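Local coordinates for protein probable porin (Pseudomonas aeruginosa, PDB 4FT6) that probably forms a beta-barrel pore of the OprD family in the outer membrane, through which small solutes cross, at residues 73-76 and 77-80; 279-282 and 283-287; 296-300 and 301-305; 312-316 and 317-321. One frame throughout, in Å; residues are numbered along the deposited sequence.

Contact 1. Residues 73-76 and 77-80; sequences DSSP and DRAG. With C8E ((hydroxyethyloxy)tri(ethyloxy)octane), chain C.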
ATOM      1  N   ASP A  73     -24.499   1.079   3.087  1.00 70.40           N
ATOM      2  CA  ASP A  73     -25.018   1.150   4.451  1.00 77.38           C
ATOM      3  C   ASP A  73     -24.074   1.931   5.362  1.00 78.29           C
ATOM      4  O   ASP A  73     -22.867   1.666   5.406  1.00 76.16           O
ATOM      5  CB  ASP A  73     -25.254  -0.258   5.010  1.00 86.06           C
ATOM      6  CG  ASP A  73     -26.011  -0.250   6.334  1.00 96.76           C
ATOM      7  OD1 ASP A  73     -25.355  -0.249   7.398  1.00 99.49           O
ATOM      8  OD2 ASP A  73     -27.262  -0.257   6.315  1.00102.84           O
ATOM      9  N   SER A  74     -24.633   2.906   6.074  1.00 81.04           N
ATOM     10  CA  SER A  74     -23.874   3.718   7.018  1.00 82.06           C
ATOM     11  C   SER A  74     -24.805   4.523   7.915  1.00 87.82           C
ATOM     12  O   SER A  74     -25.931   4.851   7.531  1.00 93.28           O
ATOM     13  CB  SER A  74     -22.922   4.673   6.288  1.00 78.42           C
ATOM     14  OG  SER A  74     -22.151   5.429   7.210  1.00 75.89           O
ATOM     15  N   SER A  75     -24.315   4.834   9.109  1.00 86.94           N
ATOM     16  CA  SER A  75     -25.017   5.678  10.064  1.00 89.26           C
ATOM     17  C   SER A  75     -23.946   6.585  10.657  1.00 84.84           C
ATOM     18  O   SER A  75     -22.821   6.130  10.877  1.00 84.61           O
ATOM     19  CB  SER A  75     -25.681   4.816  11.141  1.00 91.76           C
ATOM     20  OG  SER A  75     -26.476   5.604  12.008  1.00 99.84           O
ATOM     21  N   PRO A  76     -24.272   7.873  10.888  1.00 82.26           N
ATOM     22  CA  PRO A  76     -23.235   8.841  11.288  1.00 73.27           C
ATOM     23  C   PRO A  76     -22.455   8.419  12.541  1.00 73.69           C
ATOM     24  O   PRO A  76     -21.262   8.722  12.642  1.00 74.51           O
ATOM     25  CB  PRO A  76     -24.031  10.134  11.542  1.00 62.66           C
ATOM     26  CG  PRO A  76     -25.287   9.976  10.698  1.00 64.64           C
ATOM     27  CD  PRO A  76     -25.610   8.497  10.800  1.00 72.98           C
ATOM     28  N   ASP A  77     -23.103   7.704  13.461  1.00 72.11           N
ATOM     29  CA  ASP A  77     -22.443   7.249  14.688  1.00 78.57           C
ATOM     30  C   ASP A  77     -21.305   6.252  14.436  1.00 82.41           C
ATOM     31  O   ASP A  77     -20.543   5.922  15.346  1.00 87.24           O
ATOM     32  CB  ASP A  77     -23.456   6.644  15.667  1.00 86.01           C
ATOM     33  CG  ASP A  77     -24.235   5.485  15.060  1.00102.40           C
ATOM     34  OD1 ASP A  77     -24.793   5.657  13.959  1.00109.35           O
ATOM     35  OD2 ASP A  77     -24.294   4.402  15.681  1.00107.42           O
ATOM     36  N   ARG A  78     -21.164   5.795  13.199  1.00 82.31           N
ATOM     37  CA  ARG A  78     -20.198   4.749  12.912  1.00 77.29           C
ATOM     38  C   ARG A  78     -19.541   4.871  11.544  1.00 73.96           C
ATOM     39  O   ARG A  78     -19.318   3.851  10.901  1.00 70.48           O
ATOM     40  CB  ARG A  78     -20.887   3.380  13.031  1.00 71.14           C
ATOM     41  CG  ARG A  78     -22.144   3.243  12.191  1.00 59.62           C
ATOM     42  CD  ARG A  78     -22.835   1.904  12.378  1.00 64.79           C
ATOM     43  NE  ARG A  78     -24.168   1.934  11.766  1.00 79.16           N
ATOM     44  CZ  ARG A  78     -24.474   1.420  10.576  1.00 80.94           C
ATOM     45  NH1 ARG A  78     -23.549   0.798   9.861  1.00 79.31           N
ATOM     46  NH2 ARG A  78     -25.712   1.523  10.106  1.00 81.90           N
ATOM     47  N   ALA A  79     -19.190   6.092  11.130  1.00 82.90           N
ATOM     48  CA  ALA A  79     -18.902   6.374   9.712  1.00 88.52           C
ATOM     49  C   ALA A  79     -17.443   6.628   9.245  1.00 88.40           C
ATOM     50  O   ALA A  79     -17.194   6.744   8.043  1.00 98.18           O
ATOM     51  CB  ALA A  79     -19.834   7.505   9.199  1.00 57.20           C
ATOM     52  N   GLY A  80     -16.478   6.722  10.146  1.00 80.21           N
ATOM     53  CA  GLY A  80     -15.135   7.051   9.686  1.00 80.31           C
ATOM     54  C   GLY A  80     -14.303   5.901   9.128  1.00 72.42           C
ATOM     55  O   GLY A  80     -13.083   5.908   9.249  1.00 72.73           O
TER
HETATM   56  C3  C8E C 402     -26.418  -3.817   7.684  1.00 90.74           C
HETATM   57  C4  C8E C 402     -26.367  -4.461   6.305  1.00 89.69           C
HETATM   58  C5  C8E C 402     -24.925  -4.640   5.845  1.00 90.28           C
HETATM   59  C6  C8E C 402     -24.652  -6.081   5.427  1.00 90.90           C
HETATM   60  C7  C8E C 402     -23.454  -6.201   4.489  1.00 90.08           C
HETATM   61  C8  C8E C 402     -23.065  -7.663   4.287  1.00 93.82           C
HETATM   62  O9  C8E C 402     -22.665  -7.897   2.951  1.00 93.20           O
HETATM   63  C10 C8E C 402     -21.262  -7.904   2.781  1.00 90.94           C
HETATM   64  C11 C8E C 402     -20.895  -8.593   1.468  1.00 91.09           C
HETATM   65  O12 C8E C 402     -19.499  -8.580   1.261  1.00 94.45           O
HETATM   66  C13 C8E C 402     -19.006  -9.853   0.910  1.00 96.85           C
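Arg78 leaves its backbone with CG tucked between the N and the carbonyl carbon (chi1 54°) and then runs extended to NE, which carries its guanidinium back alongside 73-76 to Asp73. The acid comes to meet it with CG trans to its own N (chi1 -170°), and the two side chains cross at about a right angle. NH1 and NH2 of Arg78 both close on one oxygen, Asp73 OD1, at 3.2 and 3.3 Å. OD1 lies in the guanidinium plane, whereas both nitrogens come in from the same face of the carboxylate. On the way the guanidinium passes under the backbone, with Ser75 N over its centre. C3 of a bound C8E detergent lies 3.7 Å from Asp73 OD1.

Behind this salt bridge the chain makes a short 3-10 bend through Pro76 and Asp77, closed by Arg78 N to Ser75 O at 2.9 Å. Ser75 OG donates to Asp77 OD1 at 2.6 Å, holding that carboxylate to the bend. Ser74 OG to Glu40 and a backbone bond between Arg78 and Glu39 tie this surface loop to strand 37-50. Two carboxylates, Asp73 and the weak, long partner Glu39, would favour holding the guanidinium in place.

Contact 2. Residues 279-282 and 283-287; sequences MLYI and AGTST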
ATOM      1  N   MET A 279       8.854   6.023  11.847  1.00 57.44           N
ATOM      2  CA  MET A 279       8.835   6.030  10.384  1.00 53.59           C
ATOM      3  C   MET A 279       8.097   7.252   9.816  1.00 59.49           C
ATOM      4  O   MET A 279       7.006   7.606  10.262  1.00 61.89           O
ATOM      5  CB  MET A 279       8.188   4.758   9.858  1.00 47.85           C
ATOM      6  CG  MET A 279       8.004   4.763   8.368  1.00 51.45           C
ATOM      7  SD  MET A 279       9.523   4.301   7.544  1.00 63.56           S
ATOM      8  CE  MET A 279       9.083   4.599   5.822  1.00 58.47           C
ATOM      9  N   LEU A 280       8.722   7.896   8.840  1.00 56.43           N
ATOM     10  CA  LEU A 280       8.199   9.086   8.203  1.00 47.78           C
ATOM     11  C   LEU A 280       7.849   8.725   6.759  1.00 50.60           C
ATOM     12  O   LEU A 280       8.666   8.170   6.022  1.00 52.98           O
ATOM     13  CB  LEU A 280       9.242  10.210   8.230  1.00 47.63           C
ATOM     14  CG  LEU A 280       9.571  10.725   9.636  1.00 57.44           C
ATOM     15  CD1 LEU A 280      10.921  11.464   9.692  1.00 54.04           C
ATOM     16  CD2 LEU A 280       8.445  11.632  10.129  1.00 51.88           C
ATOM     17  N   TYR A 281       6.616   9.023   6.357  1.00 50.67           N
ATOM     18  CA  TYR A 281       6.151   8.682   5.013  1.00 49.82           C
ATOM     19  C   TYR A 281       5.029   9.609   4.575  1.00 53.74           C
ATOM     20  O   TYR A 281       4.567  10.473   5.343  1.00 55.54           O
ATOM     21  CB  TYR A 281       5.736   7.201   4.924  1.00 46.96           C
ATOM     22  CG  TYR A 281       4.758   6.722   5.988  1.00 50.51           C
ATOM     23  CD1 TYR A 281       5.161   6.486   7.301  1.00 57.27           C
ATOM     24  CD2 TYR A 281       3.438   6.454   5.666  1.00 57.86           C
ATOM     25  CE1 TYR A 281       4.247   6.019   8.269  1.00 61.48           C
ATOM     26  CE2 TYR A 281       2.530   5.994   6.614  1.00 61.31           C
ATOM     27  CZ  TYR A 281       2.931   5.778   7.907  1.00 65.97           C
ATOM     28  OH  TYR A 281       2.008   5.315   8.818  1.00 65.94           O
ATOM     29  N   ILE A 282       4.570   9.440   3.345  1.00 47.45           N
ATOM     30  CA  ILE A 282       3.583  10.387   2.853  1.00 57.56           C
ATOM     31  C   ILE A 282       2.172  10.045   3.344  1.00 60.28           C
ATOM     32  O   ILE A 282       1.803   8.868   3.472  1.00 60.07           O
ATOM     33  CB  ILE A 282       3.744  10.609   1.337  1.00 56.79           C
ATOM     34  CG1 ILE A 282       4.942  11.532   1.140  1.00 53.51           C
ATOM     35  CG2 ILE A 282       2.517  11.244   0.718  1.00 49.55           C
ATOM     36  CD1 ILE A 282       5.507  11.413  -0.182  1.00 65.23           C
ATOM     37  N   ALA A 283       1.416  11.079   3.698  1.00 57.24           N
ATOM     38  CA  ALA A 283       0.096  10.900   4.316  1.00 62.12           C
ATOM     39  C   ALA A 283      -0.770   9.899   3.549  1.00 64.02           C
ATOM     40  O   ALA A 283      -0.984  10.057   2.345  1.00 57.63           O
ATOM     41  CB  ALA A 283      -0.629  12.243   4.424  1.00 56.92           C
ATOM     42  N   GLY A 284      -1.260   8.870   4.242  1.00 58.89           N
ATOM     43  CA  GLY A 284      -2.239   7.958   3.669  1.00 46.96           C
ATOM     44  C   GLY A 284      -1.608   6.837   2.869  1.00 51.03           C
ATOM     45  O   GLY A 284      -2.283   5.925   2.385  1.00 57.61           O
ATOM     46  N   THR A 285      -0.295   6.898   2.734  1.00 58.51           N
ATOM     47  CA  THR A 285       0.417   5.973   1.871  1.00 59.81           C
ATOM     48  C   THR A 285       0.715   4.680   2.626  1.00 63.46           C
ATOM     49  O   THR A 285       0.631   4.640   3.863  1.00 62.29           O
ATOM     50  CB  THR A 285       1.724   6.630   1.388  1.00 62.18           C
ATOM     51  OG1 THR A 285       2.071   6.156   0.086  1.00 79.38           O
ATOM     52  CG2 THR A 285       2.855   6.384   2.369  1.00 48.46           C
ATOM     53  N   SER A 286       1.057   3.622   1.899  1.00 65.44           N
ATOM     54  CA  SER A 286       1.473   2.372   2.533  1.00 67.79           C
ATOM     55  C   SER A 286       3.003   2.341   2.594  1.00 63.17           C
ATOM     56  O   SER A 286       3.654   3.258   2.099  1.00 56.36           O
ATOM     57  CB  SER A 286       0.953   1.177   1.734  1.00 72.81           C
ATOM     58  OG  SER A 286       0.099   0.372   2.521  1.00 78.00           O
ATOM     59  N   THR A 287       3.575   1.300   3.203  1.00 62.93           N
ATOM     60  CA  THR A 287       5.028   1.132   3.252  1.00 56.32           C
ATOM     61  C   THR A 287       5.406  -0.309   2.989  1.00 60.51           C
ATOM     62  O   THR A 287       4.581  -1.200   3.141  1.00 66.17           O
ATOM     63  CB  THR A 287       5.633   1.559   4.601  1.00 61.16           C
ATOM     64  OG1 THR A 287       5.165   0.686   5.641  1.00 62.09           O
ATOM     65  CG2 THR A 287       5.280   3.017   4.916  1.00 57.63           C
TER
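Met279 and Thr287 meet at the two ends of a chain reversal built on a type II beta turn, Ile282 to Thr285. The loop belongs to the long connection between strands 264-274 and 304-313, and its centre lies about 9 Å from that of the chain. This is consistent with a loop folded into the barrel, as in the constricting loops of OprD-family channels.

At the start, Met279 CE reaches Thr287 CG2 at 4.2 Å. Tyr281 carries the contact: its CG lies between the backbone N and the carbonyl carbon (chi1 51°), bringing the ring back over the second half of the loop. The methyl CG2 of Thr287 sits above one face of the Tyr281 ring in a CH-pi contact, 4.1 Å from its centroid. Thr285 CG2 instead comes to the ring's edge beside CD2. The phenol oxygen ends on Asn297 ND2, and the threonine hydroxyls look elsewhere, Thr285 OG1 to Leu125 O and Thr287 OG1 to Asp292.

Ile282 sends its side chain off toward Leu124 and Tyr210 and gives its carbonyl to the turn. Gly284 takes the positive phi at the third position, and Thr285 N closes the turn on Ile282 O at 3.0 Å.

Contact 3. Residues 296-300 and 301-305; sequences RNFTS and AGERS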
ATOM      1  N   ARG A 296      -2.364  -1.816  12.138  1.00 69.05           N
ATOM      2  CA  ARG A 296      -1.238  -1.065  12.676  1.00 63.73           C
ATOM      3  C   ARG A 296       0.053  -1.448  11.924  1.00 62.72           C
ATOM      4  O   ARG A 296       0.157  -2.560  11.371  1.00 52.90           O
ATOM      5  CB  ARG A 296      -1.103  -1.363  14.172  1.00 66.71           C
ATOM      6  CG  ARG A 296      -0.098  -0.507  14.895  1.00 67.32           C
ATOM      7  CD  ARG A 296      -0.059  -0.832  16.360  1.00 65.65           C
ATOM      8  NE  ARG A 296       1.269  -0.566  16.904  1.00 72.87           N
ATOM      9  CZ  ARG A 296       1.730   0.650  17.167  1.00 79.78           C
ATOM     10  NH1 ARG A 296       0.969   1.710  16.929  1.00 87.77           N
ATOM     11  NH2 ARG A 296       2.948   0.808  17.659  1.00 80.17           N
ATOM     12  N   ASN A 297       1.028  -0.538  11.888  1.00 55.96           N
ATOM     13  CA  ASN A 297       2.258  -0.787  11.134  1.00 54.05           C
ATOM     14  C   ASN A 297       3.543  -0.759  11.995  1.00 55.35           C
ATOM     15  O   ASN A 297       4.666  -0.897  11.485  1.00 53.89           O
ATOM     16  CB  ASN A 297       2.353   0.144   9.904  1.00 50.74           C
ATOM     17  CG  ASN A 297       2.528   1.591  10.289  1.00 59.49           C
ATOM     18  OD1 ASN A 297       2.611   1.924  11.474  1.00 77.33           O
ATOM     19  ND2 ASN A 297       2.615   2.461   9.296  1.00 64.68           N
ATOM     20  N   PHE A 298       3.352  -0.591  13.300  1.00 54.82           N
ATOM     21  CA  PHE A 298       4.433  -0.696  14.276  1.00 57.00           C
ATOM     22  C   PHE A 298       5.578   0.257  13.972  1.00 58.30           C
ATOM     23  O   PHE A 298       6.730  -0.150  13.916  1.00 67.62           O
ATOM     24  CB  PHE A 298       4.923  -2.148  14.357  1.00 58.27           C
ATOM     25  CG  PHE A 298       3.866  -3.108  14.862  1.00 66.73           C
ATOM     26  CD1 PHE A 298       2.963  -3.702  13.985  1.00 64.73           C
ATOM     27  CD2 PHE A 298       3.753  -3.393  16.219  1.00 67.58           C
ATOM     28  CE1 PHE A 298       1.975  -4.582  14.464  1.00 67.10           C
ATOM     29  CE2 PHE A 298       2.771  -4.271  16.692  1.00 63.74           C
ATOM     30  CZ  PHE A 298       1.882  -4.862  15.818  1.00 56.97           C
ATOM     31  N   THR A 299       5.253   1.532  13.801  1.00 61.58           N
ATOM     32  CA  THR A 299       6.237   2.525  13.376  1.00 63.16           C
ATOM     33  C   THR A 299       6.410   3.686  14.348  1.00 60.37           C
ATOM     34  O   THR A 299       6.948   4.737  13.968  1.00 58.61           O
ATOM     35  CB  THR A 299       5.892   3.110  12.001  1.00 60.48           C
ATOM     36  OG1 THR A 299       4.630   3.771  12.085  1.00 63.59           O
ATOM     37  CG2 THR A 299       5.845   2.024  10.939  1.00 54.55           C
ATOM     38  N   SER A 300       5.947   3.498  15.584  1.00 52.93           N
ATOM     39  CA  SER A 300       6.146   4.493  16.632  1.00 58.75           C
ATOM     40  C   SER A 300       7.634   4.660  16.936  1.00 62.81           C
ATOM     41  O   SER A 300       8.424   3.731  16.725  1.00 62.75           O
ATOM     42  CB  SER A 300       5.427   4.069  17.906  1.00 64.55           C
ATOM     43  OG  SER A 300       4.039   4.088  17.701  1.00 72.19           O
ATOM     44  N   ALA A 301       8.012   5.835  17.435  1.00 59.03           N
ATOM     45  CA  ALA A 301       9.404   6.099  17.784  1.00 64.53           C
ATOM     46  C   ALA A 301       9.986   5.003  18.689  1.00 67.93           C
ATOM     47  O   ALA A 301       9.428   4.680  19.742  1.00 72.30           O
ATOM     48  CB  ALA A 301       9.552   7.481  18.437  1.00 58.04           C
ATOM     49  N   GLY A 302      11.100   4.421  18.254  1.00 69.15           N
ATOM     50  CA  GLY A 302      11.807   3.417  19.035  1.00 57.63           C
ATOM     51  C   GLY A 302      11.176   2.037  19.013  1.00 62.67           C
ATOM     52  O   GLY A 302      11.673   1.117  19.679  1.00 70.60           O
ATOM     53  N   GLU A 303      10.087   1.866  18.265  1.00 60.85           N
ATOM     54  CA  GLU A 303       9.383   0.588  18.325  1.00 61.37           C
ATOM     55  C   GLU A 303      10.203  -0.538  17.715  1.00 65.89           C
ATOM     56  O   GLU A 303      10.575  -0.490  16.541  1.00 66.38           O
ATOM     57  CB  GLU A 303       7.991   0.630  17.691  1.00 64.54           C
ATOM     58  CG  GLU A 303       7.223  -0.685  17.903  1.00 69.88           C
ATOM     59  CD  GLU A 303       5.717  -0.493  17.988  1.00 78.67           C
ATOM     60  OE1 GLU A 303       5.168   0.240  17.142  1.00 81.95           O
ATOM     61  OE2 GLU A 303       5.079  -1.065  18.904  1.00 91.48           O
ATOM     62  N   ARG A 304      10.499  -1.538  18.541  1.00 69.00           N
ATOM     63  CA  ARG A 304      11.102  -2.785  18.086  1.00 62.36           C
ATOM     64  C   ARG A 304       9.990  -3.812  17.944  1.00 63.90           C
ATOM     65  O   ARG A 304       9.118  -3.903  18.813  1.00 70.72           O
ATOM     66  CB  ARG A 304      12.139  -3.255  19.103  1.00 62.35           C
ATOM     67  CG  ARG A 304      13.345  -2.351  19.124  1.00 76.89           C
ATOM     68  CD  ARG A 304      13.707  -1.848  20.504  1.00 79.94           C
ATOM     69  NE  ARG A 304      14.853  -2.569  21.047  1.00 82.95           N
ATOM     70  CZ  ARG A 304      15.535  -2.209  22.128  1.00 79.46           C
ATOM     71  NH1 ARG A 304      15.212  -1.114  22.798  1.00 70.87           N
ATOM     72  NH2 ARG A 304      16.548  -2.957  22.533  1.00 85.63           N
ATOM     73  N   SER A 305      10.002  -4.577  16.858  1.00 54.13           N
ATOM     74  CA  SER A 305       8.933  -5.538  16.632  1.00 57.53           C
ATOM     75  C   SER A 305       9.378  -6.713  15.769  1.00 58.85           C
ATOM     76  O   SER A 305      10.330  -6.599  14.992  1.00 62.16           O
ATOM     77  CB  SER A 305       7.701  -4.851  16.008  1.00 57.83           C
ATOM     78  OG  SER A 305       8.009  -4.270  14.753  1.00 57.27           O
TER
HETATM   79  O   HOH W   1       8.705  -1.775  14.842  1.00 63.80           O
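Ser300 O receives the N-H of Glu303 at 2.9 Å, closing a type II beta turn in which Gly302 supplies the positive phi. Here the long connection turns into barrel strand 304-313, which lies between strands 264-274 and 322-334. Beyond the turn one water joins the two limbs: it lies 2.7 Å from Phe298 O, 2.8 Å from Glu303 O and 2.6 Å from Ser305 OG. This water has more acceptors around it than protons to give. Ser305 OG has a further hydrogen-bond partner in Asn291 ND2.

Glu303 CG is trans to the backbone N (chi1 -174°), aiming the carboxylate at Arg296, which approaches from the opposite direction. NH2 of Arg296 and OE1 of Glu303 pair as a salt bridge, but they are modelled too close for their separation to be trusted. Glu303 OE2 lies at the edge of the Phe298 ring, 3.8 Å from Phe298 CD2, and Arg296 NE passes over a face of that ring. Thr299 OG1 donates to Asn297 OD1 at 2.8 Å.

Glu303 is buried just ahead of strand 304-313, with the Arg296 guanidinium nearby. Any effect of that charge on the acid's ionisation stays doubtful; the turn bond and the bridging water are what join the loop to the strand.

Contact 4. Residues 312-316 and 317-321; sequences YDFVA and LGIPG. With C8E ((hydroxyethyloxy)tri(ethyloxy)octane), chain B.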
ATOM      1  N   TYR A 312      -1.066 -20.946   3.805  1.00 57.91           N
ATOM      2  CA  TYR A 312      -1.335 -22.214   3.142  1.00 65.56           C
ATOM      3  C   TYR A 312      -2.130 -21.987   1.878  1.00 69.72           C
ATOM      4  O   TYR A 312      -3.087 -21.203   1.871  1.00 62.77           O
ATOM      5  CB  TYR A 312      -2.060 -23.218   4.049  1.00 61.63           C
ATOM      6  CG  TYR A 312      -2.165 -24.607   3.433  1.00 65.52           C
ATOM      7  CD1 TYR A 312      -1.026 -25.363   3.181  1.00 63.93           C
ATOM      8  CD2 TYR A 312      -3.396 -25.164   3.118  1.00 64.56           C
ATOM      9  CE1 TYR A 312      -1.105 -26.621   2.625  1.00 59.88           C
ATOM     10  CE2 TYR A 312      -3.489 -26.425   2.557  1.00 69.32           C
ATOM     11  CZ  TYR A 312      -2.340 -27.157   2.315  1.00 76.84           C
ATOM     12  OH  TYR A 312      -2.424 -28.430   1.766  1.00 84.56           O
ATOM     13  N   ASP A 313      -1.720 -22.686   0.820  1.00 79.51           N
ATOM     14  CA  ASP A 313      -2.364 -22.615  -0.484  1.00 81.59           C
ATOM     15  C   ASP A 313      -3.115 -23.925  -0.662  1.00 80.43           C
ATOM     16  O   ASP A 313      -2.499 -24.972  -0.857  1.00 79.28           O
ATOM     17  CB  ASP A 313      -1.298 -22.455  -1.571  1.00 78.45           C
ATOM     18  CG  ASP A 313      -1.882 -22.143  -2.929  1.00 80.03           C
ATOM     19  OD1 ASP A 313      -3.019 -22.565  -3.209  1.00 80.76           O
ATOM     20  OD2 ASP A 313      -1.194 -21.475  -3.726  1.00 87.90           O
ATOM     21  N   PHE A 314      -4.441 -23.876  -0.590  1.00 77.61           N
ATOM     22  CA  PHE A 314      -5.236 -25.100  -0.551  1.00 76.32           C
ATOM     23  C   PHE A 314      -5.302 -25.859  -1.873  1.00 85.74           C
ATOM     24  O   PHE A 314      -6.106 -26.778  -2.008  1.00 85.02           O
ATOM     25  CB  PHE A 314      -6.645 -24.820  -0.024  1.00 80.72           C
ATOM     26  CG  PHE A 314      -6.728 -24.725   1.481  1.00 86.56           C
ATOM     27  CD1 PHE A 314      -6.375 -23.551   2.148  1.00 84.21           C
ATOM     28  CD2 PHE A 314      -7.171 -25.812   2.230  1.00 87.29           C
ATOM     29  CE1 PHE A 314      -6.452 -23.477   3.536  1.00 84.63           C
ATOM     30  CE2 PHE A 314      -7.253 -25.737   3.611  1.00 86.02           C
ATOM     31  CZ  PHE A 314      -6.892 -24.573   4.265  1.00 81.21           C
ATOM     32  N   VAL A 315      -4.466 -25.487  -2.841  1.00 95.83           N
ATOM     33  CA  VAL A 315      -4.317 -26.305  -4.046  1.00103.66           C
ATOM     34  C   VAL A 315      -4.022 -27.768  -3.689  1.00108.43           C
ATOM     35  O   VAL A 315      -4.724 -28.674  -4.144  1.00111.52           O
ATOM     36  CB  VAL A 315      -3.225 -25.757  -5.003  1.00122.23           C
ATOM     37  CG1 VAL A 315      -2.020 -25.260  -4.227  1.00120.66           C
ATOM     38  CG2 VAL A 315      -2.804 -26.823  -5.997  1.00126.88           C
ATOM     39  N   ALA A 316      -3.009 -27.982  -2.849  1.00109.39           N
ATOM     40  CA  ALA A 316      -2.553 -29.327  -2.490  1.00110.76           C
ATOM     41  C   ALA A 316      -3.659 -30.261  -1.999  1.00116.02           C
ATOM     42  O   ALA A 316      -3.627 -31.459  -2.271  1.00125.87           O
ATOM     43  CB  ALA A 316      -1.440 -29.246  -1.467  1.00109.86           C
ATOM     44  N   LEU A 317      -4.631 -29.715  -1.275  1.00113.08           N
ATOM     45  CA  LEU A 317      -5.767 -30.509  -0.811  1.00112.96           C
ATOM     46  C   LEU A 317      -6.768 -30.809  -1.923  1.00120.83           C
ATOM     47  O   LEU A 317      -7.734 -31.546  -1.715  1.00129.18           O
ATOM     48  CB  LEU A 317      -6.481 -29.814   0.345  1.00103.82           C
ATOM     49  CG  LEU A 317      -5.777 -29.869   1.697  1.00101.04           C
ATOM     50  CD1 LEU A 317      -6.811 -29.972   2.810  1.00 99.22           C
ATOM     51  CD2 LEU A 317      -4.801 -31.035   1.748  1.00 97.09           C
ATOM     52  N   GLY A 318      -6.527 -30.245  -3.103  1.00120.89           N
ATOM     53  CA  GLY A 318      -7.468 -30.341  -4.205  1.00121.94           C
ATOM     54  C   GLY A 318      -8.580 -29.303  -4.142  1.00118.33           C
ATOM     55  O   GLY A 318      -9.737 -29.611  -4.425  1.00123.05           O
ATOM     56  N   ILE A 319      -8.232 -28.078  -3.748  1.00107.48           N
ATOM     57  CA  ILE A 319      -9.175 -26.960  -3.710  1.00 97.39           C
ATOM     58  C   ILE A 319      -8.487 -25.663  -4.154  1.00 94.16           C
ATOM     59  O   ILE A 319      -8.342 -24.729  -3.354  1.00 92.68           O
ATOM     60  CB  ILE A 319      -9.763 -26.709  -2.288  1.00 82.43           C
ATOM     61  CG1 ILE A 319      -9.978 -28.008  -1.499  1.00 88.67           C
ATOM     62  CG2 ILE A 319     -11.070 -25.912  -2.377  1.00 79.10           C
ATOM     63  CD1 ILE A 319     -10.447 -27.791  -0.061  1.00 85.68           C
ATOM     64  N   PRO A 320      -8.069 -25.591  -5.436  1.00 90.76           N
ATOM     65  CA  PRO A 320      -7.354 -24.400  -5.924  1.00 88.32           C
ATOM     66  C   PRO A 320      -8.213 -23.141  -5.838  1.00 88.58           C
ATOM     67  O   PRO A 320      -9.435 -23.223  -5.986  1.00 87.92           O
ATOM     68  CB  PRO A 320      -7.070 -24.733  -7.391  1.00 82.85           C
ATOM     69  CG  PRO A 320      -8.130 -25.720  -7.766  1.00 77.19           C
ATOM     70  CD  PRO A 320      -8.380 -26.535  -6.526  1.00 82.06           C
ATOM     71  N   GLY A 321      -7.579 -21.996  -5.602  1.00 87.42           N
ATOM     72  CA  GLY A 321      -8.307 -20.759  -5.403  1.00 82.23           C
ATOM     73  C   GLY A 321      -8.532 -20.451  -3.933  1.00 81.20           C
ATOM     74  O   GLY A 321      -8.813 -19.312  -3.566  1.00 79.74           O
TER
HETATM   75  C1  C8E B 401      -4.007 -24.453   7.775  1.00 63.43           C
HETATM   76  C2  C8E B 401      -4.261 -25.593   6.791  1.00 67.66           C
HETATM   77  C3  C8E B 401      -3.145 -26.635   6.782  1.00 62.41           C
HETATM   78  C4  C8E B 401      -3.427 -27.774   5.796  1.00 64.14           C
HETATM   79  C5  C8E B 401      -2.473 -28.946   6.009  1.00 69.61           C
HETATM   80  C6  C8E B 401      -2.795 -30.166   5.154  1.00 77.39           C
HETATM   81  C7  C8E B 401      -1.738 -31.270   5.295  1.00 85.22           C
HETATM   82  C8  C8E B 401      -0.496 -30.971   4.461  1.00 94.21           C
HETATM   83  O9  C8E B 401       0.661 -31.634   4.934  1.00 97.01           O
HETATM   84  C10 C8E B 401       1.102 -32.612   4.019  1.00 95.67           C
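Leu317 leans its branched end against the rim of Tyr312. Leu317 CG lies near the ring plane, 4.2 Å from Tyr312 CE2, and Leu317 CD2 comes to 3.5 Å from Tyr312 OH, with the two side chains at about a right angle. The Tyr312 ring is packed on one face and along its edge. That face is covered by the alkyl tail of a bound C8E detergent, with C8E C4 3.5 Å from Tyr312 CE2. The CD2 edge of the tyrosine points into the middle of the Phe314 ring. Phe314 has CG beside its backbone N (chi1 -80°), which lays its ring next to the tyrosine, and Phe314 CZ reaches C8E C2 at 3.8 Å. Leu317 CD1 and Ile319 CD1 lie obliquely by the Phe314 ring, and Ile319 CB is 4.3 Å from Phe314 CB. Detergent, two rings and two aliphatic side chains thus fit into one apolar patch, as expected where a barrel meets lipid.

The backbone beneath makes a tight hook. Asp313 OD1 accepts from Val315 N in an Asx turn that starts the bend, and a type I turn runs from Val315 to Gly318. Phe314 O takes the N-H of Ile319 at 3.0 Å, with a weak second bond from Leu317 N, while Gly318 N reaches Val315 O. Gly318 has positive phi, with backbone angles that suit glycine. The bond pattern, 319 to 314 around 318 to 315, is that of a Schellman (paperclip) loop, here without a helix to cap and used as the short hairpin connection between barrel strands 304-313 and 322-334.

From the N terminus, contact 1 comes first, in the loop joining strands 58-71 and 95-107, and stands apart from the rest. Contacts 2 and 3 follow in the long connection between strands 264-274 and 304-313: contact 2 is the part turned into the barrel, contact 3 the turn leading into strand 304-313. These two touch, Met279 N reaching Thr299 O as a probable hydrogen bond. Strand 304-313 then crosses the wall to contact 4, which closes the short turn into strand 322-334, with centres of contacts 3 and 4 about 34 Å apart. All four are in series; none nests in or crosses another.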